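Local coordinates for ABC transporter, substrate binding protein (Aeropyrum pernix, PDB 3EAF), which probably binds a small solute between its two lobes and hands it to a membrane-bound ABC transporter for import, at residues G15-V20 against G206-S211; L144-D149 against A161-A166; Y148-A153 against D176-L181. All blocks are in the same frame, centred on the assembly; numbering follows the deposited sequence.

How the contacts relate
Contact 1 joins the two lobes of the binding protein, whereas contacts 2 and 3 lie within the lobe that carries strands 142-148 and 171-178. Contact 2 is the most buried and mainly apolar, a helix packed on the sheet face; it reaches the surface at Lys163. Contacts 1 and 3 are partly buried and polar: contact 1 joins two helix starts, and contact 3 the last residues of two strands and the loops that follow. Contacts 2 and 3 share Tyr148 and Asp149 and concern neighbouring strands. Asn207 ties contact 1 to contact 3: its OD1 accepts from Asp149 N and its ND2 donates to Leu179 O.

Contact 1 of 3, residues G15-V20 against G206-S211; sequences GPTSDV and GNTISS
The carboxylate of Asp19 is met at both sides of OD2 by the segment 206-211. Thr208 OG1 donates to the syn lone pair of Asp19 OD2 at 2.6 Å. On the anti side come two donors of Ser210: its OG lies 2.7 Å from Asp19 OD2 and 20° out of the carboxylate plane, and its backbone N lies 3.2 Å from that oxygen, 26° out. The other oxygen, OD1, takes a weak bond from Val20 N of its own helix. With chi1 at 54°, CG of Asp19 stands between the backbone N and the carbonyl carbon, and the acid is thus presented to the start of helix 209-222. β-branched residues pack beside the carboxylate: Thr17 CG2 touches Thr208 CG2 at 3.8 Å, crossing at about a right angle, and Val20 CG1 meets Ile209 CG2 at 3.9 Å. Thr17 turns its hydroxyl elsewhere, to Asp12 and Trp83. The two helices belong to different lobes, so this is an interlobe bridge. Three donors on one oxygen, one of them a first-turn helix N-H, would favour the charged acid, and an aspartate suits the place because its short side chain brings one oxygen within reach of two hydroxyls and a backbone N-H.

Contact 2 of 3, residues L144-D149 against A161-A166; sequences LALAYD and AIKKAA
Strand 144-148 and helix 161-165 run antiparallel, at 172° between their directions and 11.0 Å between their axes, as expected where the helix of a beta-alpha-beta crossover returns over the sheet. Ile162 packs down on the strand. Its CG1 lies beside the backbone N (chi1 -71°), which leaves CG2 anti to it and facing the strand, 3.8 Å from Leu146 CD2 and 4.2 Å from Leu144 CD2, the two leucines that project from the same face of the strand. Leu146 and Ile162 lie side by side, pointing opposite ways, and Trp204 of the next strand and Leu132 of helix 124-139 also border Ile162. The other methyl of Leu146, CD1, is covered by the extended chain of Lys163, touching CE at 3.8 Å and CG at 4.0 Å. A lysine suits this margin, for its methylenes shield a leucine while its ammonium continues past the apolar layer to form a salt bridge with Asp176 on strand 171-178. Branched aliphatic side chains match the interior, where no hydrogen bond crosses between the two segments. The chemistry is therefore that of hydrophobic packing, closed at its outer edge by an amphipathic side chain whose charge is matched beyond the contact.

Contact 3 of 3, residues Y148-A153 against D176-L181; sequences YDSKVA and DYDLPL
Segments 148-153 and 176-181 leave the C-terminal ends of two neighbouring parallel strands, those linked by the beta-alpha-beta crossover. Tyr148 N donates to Tyr177 O at 3.0 Å, nearly straight in line with the carbonyl, and Leu179 N returns a weak bond to Tyr148 O. The tyrosine ring reaches toward the neighbouring strand, with Asp176 at its edge: Tyr148 OH donates to Asp176 OD2 at 2.5 Å, approaching from above a carboxylate plane turned 75° from the ring. A tyrosine suits a place where a rigid aromatic must carry a hydroxyl across to an acid.

Asp149 uses both oxygens. Its OD2 accepts from Leu181 N at 2.7 Å with an N-H...O angle of 168°, while its OD1 accepts from Lys151 N at 3.0 Å, an Asx turn within a type I beta turn. The chi1 of -167° sets this carboxylate anti to the backbone N, where it spans both loops. Asp149 OD1 and Asp178 OD1 are 4.0 Å apart, and a water donates to both, which probably eases their repulsion. Ser150 OG gives Asp178 OD2 a further bond of 2.9 Å. Replacing Asp149 by an alanine is likely to leave Leu181 N and Lys151 N without these acceptors and the turn at 149-152 less firmly tied to 176-181. Beside the Asp149 carboxylate, Val152 CG2 touches Leu181 CB at 4.2 Å.

Toward the other lobe, Leu181 touches Pro16 and Val152 touches Tyr59. Loops at the C-terminal ends of parallel strands, facing the other lobe, are a feature of the two-lobed periplasmic binding protein fold.

Contact 1 of 3, residues G15-V20 against G206-S211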
loop_
_atom_site.group_PDB
_atom_site.type_symbol
_atom_site.label_atom_id
_atom_site.label_comp_id
_atom_site.label_asym_id
_atom_site.label_seq_id
_atom_site.Cartn_x
_atom_site.Cartn_y
_atom_site.Cartn_z
ATOM N N GLY A 15 -0.549 12.627 -11.367
ATOM C CA GLY A 15 -1.782 13.032 -10.679
ATOM C C GLY A 15 -1.653 13.286 -9.183
ATOM O O GLY A 15 -0.543 13.452 -8.665
ATOM N N PRO A 16 -2.795 13.312 -8.469
ATOM C CA PRO A 16 -2.835 13.726 -7.060
ATOM C C PRO A 16 -2.205 12.726 -6.081
ATOM O O PRO A 16 -2.006 13.065 -4.908
ATOM C CB PRO A 16 -4.332 13.869 -6.787
ATOM C CG PRO A 16 -4.965 12.894 -7.724
ATOM C CD PRO A 16 -4.137 12.962 -8.972
ATOM N N THR A 17 -1.908 11.512 -6.549
ATOM C CA THR A 17 -1.216 10.532 -5.716
ATOM C C THR A 17 0.172 10.203 -6.287
ATOM O O THR A 17 0.777 9.194 -5.918
ATOM C CB THR A 17 -2.045 9.235 -5.488
ATOM O OG1 THR A 17 -2.186 8.514 -6.721
ATOM C CG2 THR A 17 -3.431 9.535 -4.876
ATOM N N SER A 18 0.683 11.071 -7.163
ATOM C CA SER A 18 2.026 10.887 -7.722
ATOM C C SER A 18 3.139 11.179 -6.704
ATOM O O SER A 18 4.284 10.778 -6.911
ATOM C CB SER A 18 2.226 11.685 -9.017
ATOM O OG SER A 18 1.980 13.068 -8.831
ATOM N N ASP A 19 2.797 11.865 -5.610
ATOM C CA ASP A 19 3.715 12.025 -4.474
ATOM C C ASP A 19 4.288 10.666 -4.022
ATOM O O ASP A 19 5.472 10.564 -3.680
ATOM C CB ASP A 19 3.060 12.789 -3.299
ATOM C CG ASP A 19 1.723 12.181 -2.826
ATOM O OD1 ASP A 19 1.265 11.147 -3.362
ATOM O OD2 ASP A 19 1.112 12.766 -1.901
ATOM N N VAL A 20 3.448 9.631 -4.055
ATOM C CA VAL A 20 3.859 8.257 -3.728
ATOM C C VAL A 20 3.895 7.346 -4.974
ATOM O O VAL A 20 4.555 6.294 -4.977
ATOM C CB VAL A 20 2.959 7.640 -2.612
ATOM C CG1 VAL A 20 3.148 8.383 -1.291
ATOM C CG2 VAL A 20 1.474 7.643 -3.013
ATOM N N GLY A 206 -5.914 9.547 6.656
ATOM C CA GLY A 206 -6.095 8.526 5.627
ATOM C C GLY A 206 -5.656 8.882 4.216
ATOM O O GLY A 206 -5.906 8.115 3.290
ATOM N N ASN A 207 -4.969 10.016 4.058
ATOM C CA ASN A 207 -4.540 10.506 2.742
ATOM C C ASN A 207 -3.058 10.206 2.450
ATOM O O ASN A 207 -2.365 9.609 3.279
ATOM C CB ASN A 207 -4.777 12.023 2.631
ATOM C CG ASN A 207 -6.243 12.416 2.746
ATOM O OD1 ASN A 207 -7.139 11.569 2.777
ATOM N ND2 ASN A 207 -6.491 13.721 2.803
ATOM N N THR A 208 -2.580 10.632 1.279
ATOM C CA THR A 208 -1.178 10.450 0.899
ATOM C C THR A 208 -0.274 11.457 1.614
ATOM O O THR A 208 -0.762 12.403 2.241
ATOM C CB THR A 208 -0.961 10.544 -0.637
ATOM O OG1 THR A 208 -1.171 11.892 -1.074
ATOM C CG2 THR A 208 -1.915 9.612 -1.385
ATOM N N ILE A 209 1.039 11.255 1.489
ATOM C CA ILE A 209 2.048 12.018 2.230
ATOM C C ILE A 209 1.926 13.545 2.124
ATOM O O ILE A 209 2.279 14.247 3.066
ATOM C CB ILE A 209 3.507 11.545 1.875
ATOM C CG1 ILE A 209 4.535 12.150 2.842
ATOM C CG2 ILE A 209 3.844 11.816 0.395
ATOM C CD1 ILE A 209 5.924 11.521 2.777
ATOM N N SER A 210 1.435 14.052 0.994
ATOM C CA SER A 210 1.332 15.501 0.779
ATOM C C SER A 210 0.423 16.177 1.799
ATOM O O SER A 210 0.838 17.111 2.474
ATOM C CB SER A 210 0.859 15.815 -0.647
ATOM O OG SER A 210 1.817 15.358 -1.586
ATOM N N SER A 211 -0.812 15.710 1.913
ATOM C CA SER A 211 -1.735 16.303 2.880
ATOM C C SER A 211 -1.453 15.861 4.320
ATOM O O SER A 211 -1.620 16.656 5.243
ATOM C CB SER A 211 -3.194 16.048 2.492
ATOM O OG SER A 211 -3.466 14.669 2.389
#

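Contact 2 of 3, residues L144-D149 against A161-A166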
loop_
_atom_site.group_PDB
_atom_site.type_symbol
_atom_site.label_atom_id
_atom_site.label_comp_id
_atom_site.label_asym_id
_atom_site.label_seq_id
_atom_site.Cartn_x
_atom_site.Cartn_y
_atom_site.Cartn_z
ATOM N N LEU A 144 -9.572 10.157 19.851
ATOM C CA LEU A 144 -9.080 9.985 18.487
ATOM C C LEU A 144 -9.901 10.781 17.472
ATOM O O LEU A 144 -11.112 10.628 17.399
ATOM C CB LEU A 144 -9.078 8.492 18.114
ATOM C CG LEU A 144 -8.744 8.015 16.692
ATOM C CD1 LEU A 144 -7.314 8.375 16.290
ATOM C CD2 LEU A 144 -8.975 6.501 16.555
ATOM N N ALA A 145 -9.222 11.619 16.689
ATOM C CA ALA A 145 -9.839 12.337 15.571
ATOM C C ALA A 145 -9.447 11.665 14.258
ATOM O O ALA A 145 -8.324 11.188 14.124
ATOM C CB ALA A 145 -9.396 13.798 15.574
ATOM N N LEU A 146 -10.368 11.635 13.297
ATOM C CA LEU A 146 -10.135 10.997 11.994
ATOM C C LEU A 146 -10.140 12.044 10.882
ATOM O O LEU A 146 -11.169 12.670 10.611
ATOM C CB LEU A 146 -11.207 9.928 11.706
ATOM C CG LEU A 146 -11.474 8.852 12.769
ATOM C CD1 LEU A 146 -12.716 8.019 12.416
ATOM C CD2 LEU A 146 -10.254 7.956 12.985
ATOM N N ALA A 147 -8.984 12.239 10.251
ATOM C CA ALA A 147 -8.863 13.192 9.150
ATOM C C ALA A 147 -8.687 12.440 7.831
ATOM O O ALA A 147 -7.751 11.667 7.672
ATOM C CB ALA A 147 -7.700 14.144 9.393
ATOM N N TYR A 148 -9.602 12.660 6.895
ATOM C CA TYR A 148 -9.571 11.965 5.605
ATOM C C TYR A 148 -10.482 12.671 4.611
ATOM O O TYR A 148 -11.380 13.419 5.020
ATOM C CB TYR A 148 -10.014 10.500 5.771
ATOM C CG TYR A 148 -11.446 10.371 6.246
ATOM C CD1 TYR A 148 -12.478 10.146 5.337
ATOM C CD2 TYR A 148 -11.776 10.515 7.598
ATOM C CE1 TYR A 148 -13.800 10.050 5.760
ATOM C CE2 TYR A 148 -13.099 10.412 8.033
ATOM C CZ TYR A 148 -14.101 10.180 7.105
ATOM O OH TYR A 148 -15.411 10.072 7.511
ATOM N N ASP A 149 -10.263 12.417 3.319
ATOM C CA ASP A 149 -11.100 12.972 2.252
ATOM C C ASP A 149 -12.362 12.132 2.061
ATOM O O ASP A 149 -12.311 11.012 1.549
ATOM C CB ASP A 149 -10.299 13.070 0.939
ATOM C CG ASP A 149 -10.996 13.919 -0.135
ATOM O OD1 ASP A 149 -12.244 14.033 -0.132
ATOM O OD2 ASP A 149 -10.275 14.477 -0.994
ATOM N N ALA A 161 -14.278 0.572 9.693
ATOM C CA ALA A 161 -13.670 -0.449 10.547
ATOM C C ALA A 161 -12.966 0.164 11.758
ATOM O O ALA A 161 -12.992 -0.411 12.849
ATOM C CB ALA A 161 -12.701 -1.328 9.744
ATOM N N ILE A 162 -12.341 1.325 11.560
ATOM C CA ILE A 162 -11.751 2.073 12.666
ATOM C C ILE A 162 -12.813 2.447 13.707
ATOM O O ILE A 162 -12.597 2.250 14.903
ATOM C CB ILE A 162 -11.010 3.342 12.194
ATOM C CG1 ILE A 162 -9.713 2.975 11.457
ATOM C CG2 ILE A 162 -10.674 4.241 13.386
ATOM C CD1 ILE A 162 -9.110 4.141 10.682
ATOM N N LYS A 163 -13.948 2.976 13.252
ATOM C CA LYS A 163 -15.042 3.360 14.158
ATOM C C LYS A 163 -15.612 2.167 14.929
ATOM O O LYS A 163 -15.910 2.278 16.122
ATOM C CB LYS A 163 -16.155 4.105 13.408
ATOM C CG LYS A 163 -15.780 5.525 12.985
ATOM C CD LYS A 163 -16.832 6.126 12.061
ATOM C CE LYS A 163 -16.378 7.465 11.523
ATOM N NZ LYS A 163 -17.476 8.245 10.888
ATOM N N LYS A 164 -15.741 1.027 14.256
ATOM C CA LYS A 164 -16.279 -0.180 14.887
ATOM C C LYS A 164 -15.306 -0.774 15.906
ATOM O O LYS A 164 -15.716 -1.162 17.002
ATOM C CB LYS A 164 -16.678 -1.221 13.830
ATOM C CG LYS A 164 -17.417 -2.446 14.383
ATOM C CD LYS A 164 -18.111 -3.216 13.260
ATOM C CE LYS A 164 -18.741 -4.520 13.762
ATOM N NZ LYS A 164 -19.652 -4.298 14.913
ATOM N N ALA A 165 -14.025 -0.823 15.544
ATOM C CA ALA A 165 -12.983 -1.408 16.392
ATOM C C ALA A 165 -12.552 -0.495 17.536
ATOM O O ALA A 165 -12.084 -0.978 18.569
ATOM C CB ALA A 165 -11.770 -1.784 15.552
ATOM N N ALA A 166 -12.703 0.816 17.344
ATOM C CA ALA A 166 -12.154 1.812 18.268
ATOM C C ALA A 166 -12.500 1.606 19.760
ATOM O O ALA A 166 -11.595 1.639 20.594
ATOM C CB ALA A 166 -12.497 3.245 17.812
#

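Contact 3 of 3, residues Y148-A153 against D176-L181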
loop_
_atom_site.group_PDB
_atom_site.type_symbol
_atom_site.label_atom_id
_atom_site.label_comp_id
_atom_site.label_asym_id
_atom_site.label_seq_id
_atom_site.Cartn_x
_atom_site.Cartn_y
_atom_site.Cartn_z
ATOM N N TYR A 148 -9.602 12.660 6.895
ATOM C CA TYR A 148 -9.571 11.965 5.605
ATOM C C TYR A 148 -10.482 12.671 4.611
ATOM O O TYR A 148 -11.380 13.419 5.020
ATOM C CB TYR A 148 -10.014 10.500 5.771
ATOM C CG TYR A 148 -11.446 10.371 6.246
ATOM C CD1 TYR A 148 -12.478 10.146 5.337
ATOM C CD2 TYR A 148 -11.776 10.515 7.598
ATOM C CE1 TYR A 148 -13.800 10.050 5.760
ATOM C CE2 TYR A 148 -13.099 10.412 8.033
ATOM C CZ TYR A 148 -14.101 10.180 7.105
ATOM O OH TYR A 148 -15.411 10.072 7.511
ATOM N N ASP A 149 -10.263 12.417 3.319
ATOM C CA ASP A 149 -11.100 12.972 2.252
ATOM C C ASP A 149 -12.362 12.132 2.061
ATOM O O ASP A 149 -12.311 11.012 1.549
ATOM C CB ASP A 149 -10.299 13.070 0.939
ATOM C CG ASP A 149 -10.996 13.919 -0.135
ATOM O OD1 ASP A 149 -12.244 14.033 -0.132
ATOM O OD2 ASP A 149 -10.275 14.477 -0.994
ATOM N N SER A 150 -13.501 12.690 2.465
ATOM C CA SER A 150 -14.784 11.997 2.392
ATOM C C SER A 150 -15.218 11.615 0.979
ATOM O O SER A 150 -16.130 10.800 0.820
ATOM C CB SER A 150 -15.884 12.839 3.056
ATOM O OG SER A 150 -16.058 14.077 2.384
ATOM N N LYS A 151 -14.561 12.179 -0.031
ATOM C CA LYS A 151 -14.940 11.990 -1.440
ATOM C C LYS A 151 -14.109 10.934 -2.175
ATOM O O LYS A 151 -14.441 10.538 -3.304
ATOM C CB LYS A 151 -14.837 13.319 -2.190
ATOM C CG LYS A 151 -15.770 14.390 -1.657
ATOM C CD LYS A 151 -15.625 15.697 -2.427
ATOM C CE LYS A 151 -16.087 16.876 -1.577
ATOM N NZ LYS A 151 -16.316 18.089 -2.409
ATOM N N VAL A 152 -13.038 10.482 -1.530
ATOM C CA VAL A 152 -12.079 9.583 -2.151
ATOM C C VAL A 152 -12.190 8.188 -1.535
ATOM O O VAL A 152 -12.060 8.031 -0.317
ATOM C CB VAL A 152 -10.648 10.157 -2.026
ATOM C CG1 VAL A 152 -9.616 9.198 -2.606
ATOM C CG2 VAL A 152 -10.569 11.513 -2.741
ATOM N N ALA A 153 -12.447 7.185 -2.377
ATOM C CA ALA A 153 -12.622 5.796 -1.913
ATOM C C ALA A 153 -11.439 5.292 -1.061
ATOM O O ALA A 153 -11.635 4.606 -0.049
ATOM C CB ALA A 153 -12.881 4.858 -3.099
ATOM N N ASP A 176 -14.935 13.266 12.760
ATOM C CA ASP A 176 -14.367 13.102 11.424
ATOM C C ASP A 176 -14.090 14.492 10.876
ATOM O O ASP A 176 -14.898 15.399 11.059
ATOM C CB ASP A 176 -15.362 12.418 10.481
ATOM C CG ASP A 176 -15.576 10.957 10.800
ATOM O OD1 ASP A 176 -15.194 10.502 11.896
ATOM O OD2 ASP A 176 -16.141 10.251 9.940
ATOM N N TYR A 177 -12.965 14.651 10.185
ATOM C CA TYR A 177 -12.547 15.953 9.659
ATOM C C TYR A 177 -12.150 15.804 8.197
ATOM O O TYR A 177 -11.342 14.939 7.847
ATOM C CB TYR A 177 -11.415 16.549 10.524
ATOM C CG TYR A 177 -11.838 16.675 11.975
ATOM C CD1 TYR A 177 -12.406 17.851 12.456
ATOM C CD2 TYR A 177 -11.741 15.589 12.847
ATOM C CE1 TYR A 177 -12.828 17.956 13.780
ATOM C CE2 TYR A 177 -12.167 15.683 14.159
ATOM C CZ TYR A 177 -12.709 16.867 14.623
ATOM O OH TYR A 177 -13.130 16.958 15.937
ATOM N N ASP A 178 -12.735 16.650 7.354
ATOM C CA ASP A 178 -12.655 16.510 5.903
ATOM C C ASP A 178 -11.392 17.167 5.343
ATOM O O ASP A 178 -11.406 18.335 4.941
ATOM C CB ASP A 178 -13.924 17.087 5.250
ATOM C CG ASP A 178 -14.162 16.562 3.838
ATOM O OD1 ASP A 178 -13.216 16.056 3.195
ATOM O OD2 ASP A 178 -15.317 16.660 3.363
ATOM N N LEU A 179 -10.301 16.406 5.323
ATOM C CA LEU A 179 -9.052 16.883 4.743
ATOM C C LEU A 179 -8.961 16.413 3.292
ATOM O O LEU A 179 -8.906 15.207 3.041
ATOM C CB LEU A 179 -7.845 16.387 5.548
ATOM C CG LEU A 179 -6.466 16.815 5.033
ATOM C CD1 LEU A 179 -6.184 18.279 5.344
ATOM C CD2 LEU A 179 -5.389 15.911 5.628
ATOM N N PRO A 180 -8.966 17.360 2.336
ATOM C CA PRO A 180 -8.926 16.982 0.926
ATOM C C PRO A 180 -7.649 16.229 0.559
ATOM O O PRO A 180 -6.586 16.492 1.128
ATOM C CB PRO A 180 -8.972 18.333 0.200
ATOM C CG PRO A 180 -9.620 19.266 1.189
ATOM C CD PRO A 180 -9.033 18.823 2.500
ATOM N N LEU A 181 -7.761 15.300 -0.389
ATOM C CA LEU A 181 -6.582 14.623 -0.943
ATOM C C LEU A 181 -5.595 15.632 -1.538
ATOM O O LEU A 181 -4.373 15.449 -1.453
ATOM C CB LEU A 181 -7.003 13.598 -2.004
ATOM C CG LEU A 181 -5.930 12.711 -2.658
ATOM C CD1 LEU A 181 -5.446 11.615 -1.695
ATOM C CD2 LEU A 181 -6.467 12.102 -3.956
HETATM O O HOH W 1 -13.439 16.213 0.504
#